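Local coordinates for putative flavoprotein (Bacteroides eggerthii, PDB 4ICI) that binds flavin mononucleotide in a flavodoxin-like fold and probably takes part in electron transfer, at residues 50-53 / 54-57; 107-110 / 111-115; 129-132 / 133-136. One frame throughout, in Å; residues are numbered along the deposited sequence.

In the fold
The three contacts follow one another along a flavodoxin-like chain whose five-stranded parallel sheet has the order 2-1-3-4-5. Interaction 1 forms a single turn in the loop between strand 41-44 and helix 64-70, interaction 2 the C-terminal end of helix 104-112, and interaction 3 the loop after strand 119-125 and the start of helix 132-141. Centres of interactions 1 and 2, and of 1 and 3, lie about 23 Å apart; those of 2 and 3 are about 19 Å apart, and none touches another. Interactions 1 and 3 each give a residue to the flavin pocket, Leu56 and Ser129. Interaction 2 is a mostly buried contact within the beta-alpha-beta crossover from strand 90-96 to strand 119-125.

Interaction 1. Residues 50-53 / 54-57; sequences PYTS and ADLD
Thr52 and Asp55 pair as in a capping box, round a single turn in the loop between strand 41-44 and helix 64-70. Asp55 N donates to Thr52 OG1 at 2.9 Å, while Thr52 N returns a bond to Asp55 OD2 at 3.0 Å, approaching from above the carboxylate plane, 49° out of it. The first bond is possible because OG1 sits between the backbone N and the carbonyl carbon (chi1 64°), which turns it to the N-H three residues on. In the backbone, Leu56 N completes the turn by bonding to Thr52 O at 3.2 Å, with a weak second bond to Ser53 O. Asp55 OD2 has two further partners: a salt bridge to Arg64 and a water that also bonds Pro50 O. Tyr51 crosses Asp55 nearly at a right angle, its CD2 4.0 Å from Asp55 CB and its ring plane 87° from the carboxylate; the ring also engages Arg64 in a cation-pi contact, and its OH is hydrogen-bonded to Glu68. Apolar contact is lighter. Leu56 touches the flavin as well as Trp98, and its CD2 methyl lies 4.1 Å from Tyr51 CB.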
loop_
_atom_site.group_PDB
_atom_site.type_symbol
_atom_site.label_atom_id
_atom_site.label_comp_id
_atom_site.label_asym_id
_atom_site.label_seq_id
_atom_site.Cartn_x
_atom_site.Cartn_y
_atom_site.Cartn_z
ATOM N N PRO A 50 -3.168 12.458 11.723
ATOM C CA PRO A 50 -1.943 11.656 11.855
ATOM C C PRO A 50 -1.968 10.617 12.971
ATOM O O PRO A 50 -2.584 10.826 14.009
ATOM C CB PRO A 50 -0.871 12.709 12.135
ATOM C CG PRO A 50 -1.392 13.932 11.430
ATOM C CD PRO A 50 -2.872 13.890 11.645
ATOM N N TYR A 51 -1.243 9.511 12.755
ATOM C CA TYR A 51 -1.089 8.471 13.745
ATOM C C TYR A 51 0.038 8.808 14.701
ATOM O O TYR A 51 1.183 9.015 14.281
ATOM C CB TYR A 51 -0.805 7.125 13.057
ATOM C CG TYR A 51 -1.999 6.554 12.337
ATOM C CD1 TYR A 51 -2.296 6.928 11.044
ATOM C CD2 TYR A 51 -2.805 5.604 12.950
ATOM C CE1 TYR A 51 -3.400 6.403 10.386
ATOM C CE2 TYR A 51 -3.917 5.082 12.320
ATOM C CZ TYR A 51 -4.193 5.455 11.018
ATOM O OH TYR A 51 -5.308 4.966 10.359
ATOM N N THR A 52 -0.306 8.848 15.976
ATOM C CA THR A 52 0.662 9.031 17.059
ATOM C C THR A 52 1.276 7.689 17.482
ATOM O O THR A 52 0.801 6.612 17.145
ATOM C CB THR A 52 -0.025 9.597 18.296
ATOM O OG1 THR A 52 -0.970 8.616 18.729
ATOM C CG2 THR A 52 -0.716 10.952 18.023
ATOM N N SER A 53 2.340 7.749 18.280
ATOM C CA SER A 53 2.904 6.514 18.831
ATOM C C SER A 53 1.860 5.743 19.632
ATOM O O SER A 53 1.766 4.515 19.526
ATOM C CB SER A 53 4.139 6.806 19.679
ATOM O OG SER A 53 5.126 7.417 18.886
ATOM N N ALA A 54 1.046 6.449 20.418
ATOM C CA ALA A 54 -0.004 5.800 21.173
ATOM C C ALA A 54 -0.995 5.084 20.253
ATOM O O ALA A 54 -1.430 3.964 20.547
ATOM C CB ALA A 54 -0.744 6.825 22.048
ATOM N N ASP A 55 -1.355 5.734 19.149
ATOM C CA ASP A 55 -2.246 5.136 18.174
ATOM C C ASP A 55 -1.725 3.795 17.670
ATOM O O ASP A 55 -2.515 2.911 17.316
ATOM C CB ASP A 55 -2.441 6.031 16.960
ATOM C CG ASP A 55 -3.282 7.285 17.225
ATOM O OD1 ASP A 55 -4.013 7.369 18.233
ATOM O OD2 ASP A 55 -3.246 8.143 16.317
ATOM N N LEU A 56 -0.398 3.697 17.557
ATOM C CA LEU A 56 0.285 2.520 17.002
ATOM C C LEU A 56 0.629 1.435 18.026
ATOM O O LEU A 56 1.311 0.466 17.699
ATOM C CB LEU A 56 1.540 2.989 16.277
ATOM C CG LEU A 56 1.301 3.971 15.123
ATOM C CD1 LEU A 56 2.633 4.625 14.610
ATOM C CD2 LEU A 56 0.498 3.347 13.973
ATOM N N ASP A 57 0.117 1.562 19.243
ATOM C CA ASP A 57 0.444 0.622 20.304
ATOM C C ASP A 57 -0.406 -0.633 20.145
ATOM O O ASP A 57 -1.561 -0.700 20.577
ATOM C CB ASP A 57 0.245 1.254 21.686
ATOM C CG ASP A 57 0.732 0.346 22.821
ATOM O OD1 ASP A 57 1.127 -0.813 22.528
ATOM O OD2 ASP A 57 0.692 0.793 24.002
HETATM O O HOH W 1 -4.257 10.613 16.384
#

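Interaction 2. Residues 107-110 / 111-115; sequences NTFI and EGHSL
Phe109 and His113 meet where helix 104-112 runs out, with the phenyl ring lying obliquely against one face of the imidazole. The planes make an oblique 37° angle, with the ring centres 4.4 Å apart. Phe109 CE1 stands over the centre of the His113 ring, 3.5 Å above its plane, and the neighbouring Phe109 CD1 comes within 3.3 Å of His113 ND1. The phenyl reaches this place because its CG is anti to the backbone N (chi1 171°), which lays the ring toward the following turn.

While its face takes the phenyl, the imidazole bonds back to the same residue through ND1: His113 ND1 donates to Phe109 O at 2.9 Å, with that oxygen close to the ring plane. The other ring nitrogen, NE2, is bonded to the backbone N of Lys82. Donation at ND1 and acceptance at NE2 fix the ring's rotation and are consistent with a neutral ring protonated on ND1. Phe109 O also accepts Gly112 N, which comes from well above the carbonyl plane, so a side chain and a backbone group share this last-turn oxygen.

Glu111 runs back along the helix, its CB and CG both close to Asn107 O, the acceptor for Glu111 N at 2.9 Å. Its carboxylate is held by Arg75 and by Tyr142, and the latter also bonds the amide of Asn107.

On the sheet side, Leu115 CD1 approaches Ile110 CG1 at 4.2 Å and Phe109 CE2 at 4.4 Å. Phe109 and Ile110 both rest on Ile93 and Leu115 on Val91, so the helix end and the loop that follows pack onto strand 90-96 within the beta-alpha-beta crossover to strand 119-125, while Tyr142, bonded to both Glu111 and Asn107, lies just beyond the end of helix 132-141.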
loop_
_atom_site.group_PDB
_atom_site.type_symbol
_atom_site.label_atom_id
_atom_site.label_comp_id
_atom_site.label_asym_id
_atom_site.label_seq_id
_atom_site.Cartn_x
_atom_site.Cartn_y
_atom_site.Cartn_z
ATOM N N ASN A 107 -7.918 0.640 2.317
ATOM C CA ASN A 107 -9.287 0.510 1.830
ATOM C C ASN A 107 -9.876 1.890 1.479
ATOM O O ASN A 107 -10.554 2.060 0.459
ATOM C CB ASN A 107 -10.182 -0.202 2.848
ATOM C CG ASN A 107 -9.660 -1.574 3.238
ATOM O OD1 ASN A 107 -8.822 -1.704 4.144
ATOM N ND2 ASN A 107 -10.145 -2.612 2.554
ATOM N N THR A 108 -9.627 2.901 2.328
ATOM C CA THR A 108 -10.103 4.252 1.994
ATOM C C THR A 108 -9.528 4.712 0.647
ATOM O O THR A 108 -10.264 5.239 -0.205
ATOM C CB THR A 108 -9.725 5.278 3.063
ATOM O OG1 THR A 108 -10.066 4.732 4.342
ATOM C CG2 THR A 108 -10.401 6.625 2.807
ATOM N N PHE A 109 -8.241 4.457 0.430
ATOM C CA PHE A 109 -7.605 4.815 -0.816
ATOM C C PHE A 109 -8.245 4.120 -2.026
ATOM O O PHE A 109 -8.631 4.779 -3.024
ATOM C CB PHE A 109 -6.103 4.487 -0.786
ATOM C CG PHE A 109 -5.455 4.638 -2.130
ATOM C CD1 PHE A 109 -5.247 5.892 -2.677
ATOM C CD2 PHE A 109 -5.049 3.503 -2.862
ATOM C CE1 PHE A 109 -4.679 6.030 -3.936
ATOM C CE2 PHE A 109 -4.500 3.666 -4.115
ATOM C CZ PHE A 109 -4.322 4.913 -4.637
ATOM N N ILE A 110 -8.371 2.798 -1.939
ATOM C CA ILE A 110 -8.886 2.006 -3.065
ATOM C C ILE A 110 -10.322 2.433 -3.389
ATOM O O ILE A 110 -10.682 2.560 -4.556
ATOM C CB ILE A 110 -8.795 0.508 -2.773
ATOM C CG1 ILE A 110 -7.333 0.056 -2.780
ATOM C CG2 ILE A 110 -9.628 -0.333 -3.788
ATOM C CD1 ILE A 110 -7.121 -1.300 -2.150
ATOM N N GLU A 111 -11.132 2.650 -2.353
ATOM C CA GLU A 111 -12.536 2.964 -2.566
ATOM C C GLU A 111 -12.783 4.398 -3.052
ATOM O O GLU A 111 -13.855 4.723 -3.610
ATOM C CB GLU A 111 -13.334 2.641 -1.302
ATOM C CG GLU A 111 -13.376 1.169 -1.032
ATOM C CD GLU A 111 -14.025 0.775 0.267
ATOM O OE1 GLU A 111 -14.624 1.660 0.947
ATOM O OE2 GLU A 111 -13.939 -0.435 0.593
ATOM N N GLY A 112 -11.795 5.257 -2.886
ATOM C CA GLY A 112 -11.915 6.649 -3.266
ATOM C C GLY A 112 -11.270 7.030 -4.588
ATOM O O GLY A 112 -11.369 8.183 -5.012
ATOM N N HIS A 113 -10.559 6.087 -5.213
ATOM C CA HIS A 113 -9.879 6.318 -6.482
ATOM C C HIS A 113 -10.343 5.251 -7.481
ATOM O O HIS A 113 -10.371 4.085 -7.131
ATOM C CB HIS A 113 -8.365 6.248 -6.284
ATOM C CG HIS A 113 -7.800 7.365 -5.450
ATOM N ND1 HIS A 113 -7.887 7.396 -4.075
ATOM C CD2 HIS A 113 -7.122 8.484 -5.802
ATOM C CE1 HIS A 113 -7.295 8.486 -3.621
ATOM N NE2 HIS A 113 -6.821 9.167 -4.650
ATOM N N SER A 114 -10.678 5.627 -8.708
ATOM C CA SER A 114 -11.025 4.638 -9.716
ATOM C C SER A 114 -9.757 3.944 -10.199
ATOM O O SER A 114 -8.861 4.590 -10.743
ATOM C CB SER A 114 -11.754 5.250 -10.901
ATOM O OG SER A 114 -12.067 4.205 -11.827
ATOM N N LEU A 115 -9.683 2.649 -9.943
ATOM C CA LEU A 115 -8.548 1.839 -10.343
ATOM C C LEU A 115 -8.946 0.814 -11.411
ATOM O O LEU A 115 -8.127 -0.018 -11.820
ATOM C CB LEU A 115 -7.954 1.141 -9.114
ATOM C CG LEU A 115 -7.442 2.100 -8.027
ATOM C CD1 LEU A 115 -6.982 1.277 -6.830
ATOM C CD2 LEU A 115 -6.309 3.004 -8.532
#

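Interaction 3. Residues 129-132 / 133-136; sequences SSIG and NSAT. With FMN (flavin mononucleotide), chain B.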
loop_
_atom_site.group_PDB
_atom_site.type_symbol
_atom_site.label_atom_id
_atom_site.label_comp_id
_atom_site.label_asym_id
_atom_site.label_seq_id
_atom_site.Cartn_x
_atom_site.Cartn_y
_atom_site.Cartn_z
ATOM N N SER A 129 6.276 -10.604 9.188
ATOM C CA SER A 129 5.192 -11.238 8.463
ATOM C C SER A 129 5.397 -11.090 6.968
ATOM O O SER A 129 5.875 -10.058 6.484
ATOM C CB SER A 129 3.856 -10.614 8.815
ATOM O OG SER A 129 3.462 -10.957 10.130
ATOM N N SER A 130 4.966 -12.106 6.233
ATOM C CA SER A 130 4.942 -12.060 4.782
ATOM C C SER A 130 3.781 -11.186 4.321
ATOM O O SER A 130 2.820 -10.924 5.064
ATOM C CB SER A 130 4.779 -13.455 4.199
ATOM O OG SER A 130 3.558 -14.014 4.594
ATOM N N ILE A 131 3.850 -10.757 3.082
ATOM C CA ILE A 131 2.778 -9.966 2.506
ATOM C C ILE A 131 1.552 -10.777 2.127
ATOM O O ILE A 131 0.481 -10.204 1.947
ATOM C CB ILE A 131 3.257 -9.173 1.256
ATOM C CG1 ILE A 131 2.302 -7.995 0.933
ATOM C CG2 ILE A 131 3.508 -10.099 0.040
ATOM C CD1 ILE A 131 2.817 -7.055 -0.172
ATOM N N GLY A 132 1.696 -12.092 1.994
ATOM C CA GLY A 132 0.658 -12.905 1.373
ATOM C C GLY A 132 -0.743 -12.744 1.915
ATOM O O GLY A 132 -1.704 -12.592 1.139
ATOM N N ASN A 133 -0.883 -12.809 3.238
ATOM C CA ASN A 133 -2.232 -12.691 3.803
ATOM C C ASN A 133 -2.915 -11.376 3.464
ATOM O O ASN A 133 -4.054 -11.352 2.995
ATOM C CB ASN A 133 -2.255 -12.913 5.305
ATOM C CG ASN A 133 -3.669 -13.071 5.827
ATOM O OD1 ASN A 133 -4.327 -14.092 5.542
ATOM N ND2 ASN A 133 -4.182 -12.044 6.490
ATOM N N SER A 134 -2.170 -10.299 3.626
ATOM C CA SER A 134 -2.743 -8.977 3.411
ATOM C C SER A 134 -3.159 -8.850 1.960
ATOM O O SER A 134 -4.202 -8.279 1.653
ATOM C CB SER A 134 -1.729 -7.898 3.823
ATOM O OG SER A 134 -0.607 -7.813 2.948
ATOM N N ALA A 135 -2.311 -9.339 1.037
ATOM C CA ALA A 135 -2.592 -9.270 -0.378
ATOM C C ALA A 135 -3.791 -10.128 -0.774
ATOM O O ALA A 135 -4.613 -9.722 -1.595
ATOM C CB ALA A 135 -1.351 -9.661 -1.171
ATOM N N THR A 136 -3.890 -11.301 -0.179
ATOM C CA THR A 136 -5.047 -12.187 -0.415
ATOM C C THR A 136 -6.349 -11.509 0.008
ATOM O O THR A 136 -7.328 -11.525 -0.732
ATOM C CB THR A 136 -4.858 -13.517 0.301
ATOM O OG1 THR A 136 -3.776 -14.210 -0.321
ATOM C CG2 THR A 136 -6.117 -14.397 0.279
HETATM N N1 FMN B . 4.768 -6.614 11.655
HETATM C C2 FMN B . 4.592 -7.922 11.279
HETATM O O2 FMN B . 5.555 -8.553 10.849
HETATM N N3 FMN B . 3.341 -8.512 11.402
HETATM C C4 FMN B . 2.248 -7.849 11.934
HETATM O O4 FMN B . 1.164 -8.461 11.942
HETATM C C4A FMN B . 2.436 -6.522 12.354
HETATM N N5 FMN B . 1.369 -5.799 12.931
HETATM C C5A FMN B . 1.604 -4.466 13.293
HETATM C C6 FMN B . 0.553 -3.713 13.834
HETATM C C7 FMN B . 0.742 -2.401 14.187
HETATM C C7M FMN B . -0.405 -1.593 14.718
HETATM C C8 FMN B . 1.971 -1.791 14.005
HETATM C C8M FMN B . 2.177 -0.351 14.414
HETATM C C9 FMN B . 3.022 -2.532 13.480
HETATM C C9A FMN B . 2.852 -3.876 13.096
HETATM N N10 FMN B . 3.905 -4.627 12.550
HETATM C C10 FMN B . 3.695 -5.933 12.180
HETATM C "C1'" FMN B . 5.241 -3.975 12.301
HETATM C "C2'" FMN B . 5.150 -3.132 10.997
HETATM O "O2'" FMN B . 4.620 -3.831 9.896
HETATM C "C3'" FMN B . 6.542 -2.660 10.531
HETATM O "O3'" FMN B . 7.280 -2.080 11.654
HETATM C "C4'" FMN B . 6.500 -1.702 9.302
HETATM O "O4'" FMN B . 7.790 -1.707 8.740
HETATM C "C5'" FMN B . 6.173 -0.234 9.773
HETATM O "O5'" FMN B . 6.149 0.531 8.596
HETATM P P FMN B . 6.045 2.129 8.603
HETATM O O1P FMN B . 7.334 2.605 9.292
HETATM O O2P FMN B . 5.848 2.584 7.237
HETATM O O3P FMN B . 4.821 2.573 9.410
HETATM O O HOH W 2 0.189 -10.065 5.283
HETATM O O HOH W 3 0.983 -13.281 5.530
#
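Ile131 O takes two donors at the start of helix 132-141, just beyond a loop of the flavodoxin-like fold that binds the flavin pyrimidine. Ala135 N comes nearly straight down the carbonyl bond at 3.1 Å, the first regular turn of the helix. Ser134 OG arrives more from the side, donating at 2.8 Å; it can do so because OG is folded between its own backbone N and carbonyl carbon (chi1 70°). The same hydroxyl is hydrogen-bonded to Tyr95 OH, and since its proton goes to Ile131 O, it probably accepts there. Gly132 O is satisfied one residue later by Thr136 N.

Two N-H groups of the first turn, those of Asn133 and Ser134, are met by water. One water accepts from Ser134 N and another from Asn133 N, and both are also bonded to Ser130 O; the second also bonds Ser130 OG. These waters link the two N-H groups to Ser130, probably in place of a direct side-chain cap. The Asn133 side chain is bonded outside the turn, ND2 to Asp100 O.

Upstream, Ser129 meets the flavin through a complementary pair, reading both a donor and an acceptor of the pyrimidine ring. Flavin N3 donates to Ser129 OG at 2.8 Å, and Ser129 N donates to flavin O2 at 2.7 Å, almost straight at 173°.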